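Local coordinates for protein cytochrome c, putative (Geobacter sulfurreducens, PDB 2CZS) that carries two covalently attached c-type hemes, each with its iron held between two histidines, and probably transfers electrons, at residues Gly29-Asp34 with Pro62-Phe67. Numbering follows the deposited sequence.
Sequences GKLDLD and PMRCLF. With NA (sodium ion), chain E; HEM (protoporphyrin IX containing Fe), chain G; SO4 (sulfate ion), chain D.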
ATOM      1  N   GLY A  29       7.223 -10.207   2.887  1.00 24.73           N
ATOM      2  CA  GLY A  29       6.920 -10.112   1.473  1.00 24.38           C
ATOM      3  C   GLY A  29       5.949  -8.990   1.152  1.00 23.75           C
ATOM      4  O   GLY A  29       5.008  -8.726   1.913  1.00 23.04           O
ATOM      5  N   LYS A  30       6.164  -8.350   0.001  1.00 24.25           N
ATOM      6  CA  LYS A  30       5.310  -7.255  -0.433  1.00 24.61           C
ATOM      7  C   LYS A  30       3.848  -7.636  -0.687  1.00 24.21           C
ATOM      8  O   LYS A  30       2.980  -6.837  -0.429  1.00 22.34           O
ATOM      9  CB  LYS A  30       5.913  -6.541  -1.639  1.00 25.65           C
ATOM     10  CG  LYS A  30       7.207  -5.776  -1.313  1.00 29.35           C
ATOM     11  CD  LYS A  30       7.873  -5.287  -2.590  1.00 32.34           C
ATOM     12  CE  LYS A  30       8.988  -4.266  -2.297  1.00 34.17           C
ATOM     13  NZ  LYS A  30       8.452  -2.983  -1.733  1.00 34.27           N
ATOM     14  N   LEU A  31       3.565  -8.861  -1.142  1.00 24.13           N
ATOM     15  CA  LEU A  31       2.173  -9.274  -1.296  1.00 24.49           C
ATOM     16  C   LEU A  31       1.463  -9.368   0.063  1.00 23.81           C
ATOM     17  O   LEU A  31       0.325  -8.919   0.207  1.00 24.13           O
ATOM     18  CB  LEU A  31       2.041 -10.602  -2.058  1.00 26.09           C
ATOM     19  CG  LEU A  31       2.131 -10.590  -3.584  1.00 26.38           C
ATOM     20  CD1 LEU A  31       1.868 -12.011  -4.048  1.00 25.47           C
ATOM     21  CD2 LEU A  31       1.147  -9.609  -4.260  1.00 25.19           C
ATOM     22  N   ASP A  32       2.137  -9.926   1.066  1.00 23.51           N
ATOM     23  CA  ASP A  32       1.540  -9.996   2.412  1.00 24.53           C
ATOM     24  C   ASP A  32       1.266  -8.600   2.975  1.00 23.49           C
ATOM     25  O   ASP A  32       0.218  -8.347   3.575  1.00 24.59           O
ATOM     26  CB  ASP A  32       2.407 -10.794   3.371  1.00 26.13           C
ATOM     27  CG  ASP A  32       2.448 -12.251   3.023  1.00 28.72           C
ATOM     28  OD1 ASP A  32       1.493 -12.722   2.376  1.00 33.19           O
ATOM     29  OD2 ASP A  32       3.454 -12.910   3.356  1.00 31.52           O
ATOM     30  N   LEU A  33       2.216  -7.686   2.754  1.00 22.58           N
ATOM     31  CA  LEU A  33       2.015  -6.302   3.151  1.00 21.70           C
ATOM     32  C   LEU A  33       0.885  -5.638   2.396  1.00 20.38           C
ATOM     33  O   LEU A  33       0.051  -4.943   3.002  1.00 20.97           O
ATOM     34  CB  LEU A  33       3.317  -5.520   3.035  1.00 21.19           C
ATOM     35  CG  LEU A  33       4.399  -6.036   3.981  1.00 22.26           C
ATOM     36  CD1 LEU A  33       5.718  -5.338   3.700  1.00 24.66           C
ATOM     37  CD2 LEU A  33       4.016  -5.873   5.447  1.00 25.49           C
ATOM     38  N   ASP A  34       0.805  -5.847   1.083  1.00 19.19           N
ATOM     39  CA  ASP A  34      -0.245  -5.274   0.281  1.00 20.10           C
ATOM     40  C   ASP A  34      -1.639  -5.640   0.825  1.00 21.50           C
ATOM     41  O   ASP A  34      -2.554  -4.834   0.783  1.00 20.73           O
ATOM     42  CB  ASP A  34      -0.177  -5.788  -1.149  1.00 19.00           C
ATOM     43  CG  ASP A  34       1.000  -5.298  -1.935  1.00 18.81           C
ATOM     44  OD1 ASP A  34       1.484  -4.175  -1.730  1.00 19.38           O
ATOM     45  OD2 ASP A  34       1.396  -6.035  -2.852  1.00 19.90           O
ATOM     46  N   PRO A  62      -3.959  -9.793  -4.182  1.00 30.87           N
ATOM     47  CA  PRO A  62      -4.271  -8.422  -3.810  1.00 28.67           C
ATOM     48  C   PRO A  62      -3.812  -7.405  -4.871  1.00 27.14           C
ATOM     49  O   PRO A  62      -2.920  -7.694  -5.678  1.00 27.37           O
ATOM     50  CB  PRO A  62      -3.474  -8.225  -2.521  1.00 28.78           C
ATOM     51  CG  PRO A  62      -2.310  -9.135  -2.670  1.00 29.49           C
ATOM     52  CD  PRO A  62      -2.821 -10.330  -3.419  1.00 30.44           C
ATOM     53  N   MET A  63      -4.435  -6.228  -4.861  1.00 25.28           N
ATOM     54  CA  MET A  63      -3.890  -5.087  -5.620  1.00 23.26           C
ATOM     55  C   MET A  63      -2.462  -4.828  -5.143  1.00 21.59           C
ATOM     56  O   MET A  63      -2.201  -4.753  -3.930  1.00 21.16           O
ATOM     57  CB  MET A  63      -4.735  -3.852  -5.445  1.00 23.25           C
ATOM     58  CG  MET A  63      -4.572  -2.842  -6.576  1.00 25.18           C
ATOM     59  SD  MET A  63      -5.277  -1.255  -6.143  1.00 32.39           S
ATOM     60  CE  MET A  63      -7.032  -1.655  -6.033  1.00 32.90           C
ATOM     61  N   ARG A  64      -1.545  -4.690  -6.093  1.00 20.15           N
ATOM     62  CA  ARG A  64      -0.116  -4.712  -5.749  1.00 20.72           C
ATOM     63  C   ARG A  64       0.341  -3.286  -5.359  1.00 20.49           C
ATOM     64  O   ARG A  64       1.041  -2.612  -6.137  1.00 20.35           O
ATOM     65  CB  ARG A  64       0.743  -5.279  -6.900  1.00 23.07           C
ATOM     66  CG  ARG A  64       0.564  -6.760  -7.201  1.00 24.56           C
ATOM     67  CD  ARG A  64       1.534  -7.203  -8.296  1.00 29.58           C
ATOM     68  NE  ARG A  64       2.936  -7.054  -7.909  1.00 32.34           N
ATOM     69  CZ  ARG A  64       3.964  -6.998  -8.763  1.00 33.02           C
ATOM     70  NH1 ARG A  64       3.768  -7.056 -10.078  1.00 35.13           N
ATOM     71  NH2 ARG A  64       5.202  -6.865  -8.303  1.00 33.76           N
ATOM     72  N   CYS A  65      -0.043  -2.854  -4.158  1.00 19.22           N
ATOM     73  CA  CYS A  65       0.210  -1.451  -3.781  1.00 18.41           C
ATOM     74  C   CYS A  65       1.678  -1.084  -3.932  1.00 18.40           C
ATOM     75  O   CYS A  65       2.028  -0.017  -4.481  1.00 19.08           O
ATOM     76  CB  CYS A  65      -0.180  -1.193  -2.336  1.00 19.57           C
ATOM     77  SG  CYS A  65      -1.812  -1.765  -1.864  1.00 19.81           S
ATOM     78  N   LEU A  66       2.531  -1.949  -3.397  1.00 18.52           N
ATOM     79  CA  LEU A  66       3.942  -1.669  -3.213  1.00 20.19           C
ATOM     80  C   LEU A  66       4.709  -1.760  -4.490  1.00 21.05           C
ATOM     81  O   LEU A  66       5.879  -1.416  -4.519  1.00 23.21           O
ATOM     82  CB  LEU A  66       4.554  -2.527  -2.101  1.00 19.35           C
ATOM     83  CG  LEU A  66       3.998  -2.154  -0.715  1.00 17.22           C
ATOM     84  CD1 LEU A  66       4.439  -3.225   0.290  1.00 19.72           C
ATOM     85  CD2 LEU A  66       4.447  -0.733  -0.269  1.00 18.01           C
ATOM     86  N   PHE A  67       4.033  -2.180  -5.551  1.00 21.04           N
ATOM     87  CA  PHE A  67       4.666  -2.274  -6.852  1.00 22.38           C
ATOM     88  C   PHE A  67       4.701  -0.869  -7.453  1.00 22.12           C
ATOM     89  O   PHE A  67       5.713  -0.477  -8.078  1.00 23.12           O
ATOM     90  CB  PHE A  67       3.901  -3.243  -7.743  1.00 22.45           C
ATOM     91  CG  PHE A  67       4.520  -3.433  -9.074  1.00 24.15           C
ATOM     92  CD1 PHE A  67       5.839  -3.837  -9.176  1.00 26.66           C
ATOM     93  CD2 PHE A  67       3.781  -3.216 -10.228  1.00 25.52           C
ATOM     94  CE1 PHE A  67       6.435  -4.021 -10.420  1.00 27.38           C
ATOM     95  CE2 PHE A  67       4.375  -3.401 -11.484  1.00 26.04           C
ATOM     96  CZ  PHE A  67       5.695  -3.792 -11.573  1.00 29.54           C
TER
HETATM   97 NA    NA E 302       3.646  -5.579  -4.661  1.00 22.83          NA
HETATM   98  CHA HEM G 501      -3.116   7.182  -6.192  1.00 22.75           C
HETATM   99  CHB HEM G 501      -2.846   4.017  -2.586  1.00 19.99           C
HETATM  100  CHC HEM G 501      -2.385   0.406  -5.684  1.00 20.84           C
HETATM  101  CHD HEM G 501      -0.843   3.785  -8.839  1.00 22.02           C
HETATM  102  C1A HEM G 501      -3.188   6.656  -4.932  1.00 20.97           C
HETATM  103  C2A HEM G 501      -3.581   7.325  -3.712  1.00 23.26           C
HETATM  104  C3A HEM G 501      -3.520   6.425  -2.722  1.00 21.76           C
HETATM  105  C4A HEM G 501      -3.067   5.175  -3.293  1.00 19.61           C
HETATM  106  CMA HEM G 501      -3.831   6.650  -1.230  1.00 21.64           C
HETATM  107  CAA HEM G 501      -4.011   8.819  -3.628  1.00 23.56           C
HETATM  108  CBA HEM G 501      -2.771   9.706  -3.604  1.00 30.36           C
HETATM  109  CGA HEM G 501      -3.122  11.141  -3.248  1.00 35.74           C
HETATM  110  O1A HEM G 501      -3.947  11.367  -2.315  1.00 38.52           O
HETATM  111  O2A HEM G 501      -2.565  12.077  -3.896  1.00 39.64           O
HETATM  112  C1B HEM G 501      -2.761   2.753  -3.069  1.00 17.35           C
HETATM  113  C2B HEM G 501      -2.911   1.526  -2.302  1.00 20.62           C
HETATM  114  C3B HEM G 501      -2.793   0.528  -3.195  1.00 20.17           C
HETATM  115  C4B HEM G 501      -2.582   1.074  -4.507  1.00 20.06           C
HETATM  116  CMB HEM G 501      -3.114   1.429  -0.769  1.00 19.28           C
HETATM  117  CAB HEM G 501      -2.938  -0.999  -2.948  1.00 19.47           C
HETATM  118  CBB HEM G 501      -4.210  -1.327  -2.536  1.00 21.05           C
HETATM  119  C1C HEM G 501      -1.846   0.979  -6.816  1.00 21.72           C
HETATM  120  C2C HEM G 501      -1.312   0.307  -7.971  1.00 20.87           C
HETATM  121  C3C HEM G 501      -0.875   1.221  -8.834  1.00 22.43           C
HETATM  122  C4C HEM G 501      -1.119   2.550  -8.259  1.00 20.22           C
HETATM  123  CMC HEM G 501      -1.253  -1.237  -8.077  1.00 18.23           C
HETATM  124  CAC HEM G 501      -0.229   0.997 -10.212  1.00 25.54           C
HETATM  125  CBC HEM G 501      -0.710   0.067 -11.055  1.00 23.22           C
HETATM  126  C1D HEM G 501      -1.332   5.016  -8.449  1.00 20.27           C
HETATM  127  C2D HEM G 501      -1.221   6.257  -9.208  1.00 21.05           C
HETATM  128  C3D HEM G 501      -1.939   7.318  -8.401  1.00 23.13           C
HETATM  129  C4D HEM G 501      -2.417   6.633  -7.228  1.00 19.83           C
HETATM  130  CMD HEM G 501      -0.517   6.490 -10.565  1.00 25.39           C
HETATM  131  CAD HEM G 501      -2.079   8.815  -8.749  1.00 25.21           C
HETATM  132  CBD HEM G 501      -0.713   9.445  -8.453  1.00 33.17           C
HETATM  133  CGD HEM G 501      -0.428   9.446  -6.970  1.00 34.74           C
HETATM  134  O1D HEM G 501      -1.152  10.178  -6.236  1.00 38.33           O
HETATM  135  O2D HEM G 501       0.507   8.713  -6.529  1.00 31.89           O
HETATM  136  NA  HEM G 501      -2.887   5.345  -4.625  1.00 20.63           N
HETATM  137  NB  HEM G 501      -2.601   2.448  -4.399  1.00 19.85           N
HETATM  138  NC  HEM G 501      -1.719   2.350  -7.047  1.00 19.17           N
HETATM  139  ND  HEM G 501      -2.033   5.282  -7.302  1.00 21.15           N
HETATM  140 FE   HEM G 501      -2.323   3.816  -5.868  1.00 20.48          FE
HETATM  141  S   SO4 D 203       7.243  -7.605 -12.465  0.75 41.43           S
HETATM  142  O1  SO4 D 203       7.753  -8.976 -12.388  0.75 39.70           O
HETATM  143  O2  SO4 D 203       7.909  -6.952 -13.588  0.75 39.64           O
HETATM  144  O3  SO4 D 203       5.785  -7.639 -12.648  0.75 40.98           O
HETATM  145  O4  SO4 D 203       7.538  -6.871 -11.232  0.75 41.78           O
HETATM  146  O   HOH W   1      -3.852  -4.807  -1.693  1.00 23.74           O
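Asp34 of helix 30-37 meets Met63, Arg64, Cys65 and Leu66, where a turn leads into the CXXCH motif of the second heme. Asp34 CB lies 3.6 Å from Met63 O. With CG beside the backbone N (chi1 -69°), the carboxylate is carried to the Cys65-Leu66 backbone, Asp34 CG 3.5 Å from Cys65 N. Asp34 OD1 accepts the Leu66 N-H at 3.0 Å (154°), on the syn side but 24° out of the carboxylate plane. The same Asp34 OD1 lies 3.4 Å from Leu66 CG; Cys65 N is close too, but poorly angled for a hydrogen bond. Asp34 OD2 binds a sodium ion at 2.9 Å and touches Arg64 CA. On the backbone side of the carboxylate, one water donates to both Asp34 O and Met63 O.

Apolar groups fill in around this polar core. Leu66 CD1 reaches Leu33 CB at 3.7 Å, while Leu31 lies almost perpendicular across the Pro62 ring, Leu31 CD2 3.8 Å from Pro62 CG. After an inverse gamma turn at Arg64, Cys65 SG forms the thioether to HEM CAB, derived from a heme vinyl group; Met63 SD rests 3.4 Å from HEM CHC. Helix 30-37 packs both on helix 18-25, where Leu33 touches Phe20, Ala23 and Phe24, and on segment 62-67, whose Cys65 touches Cys37, which holds the other heme.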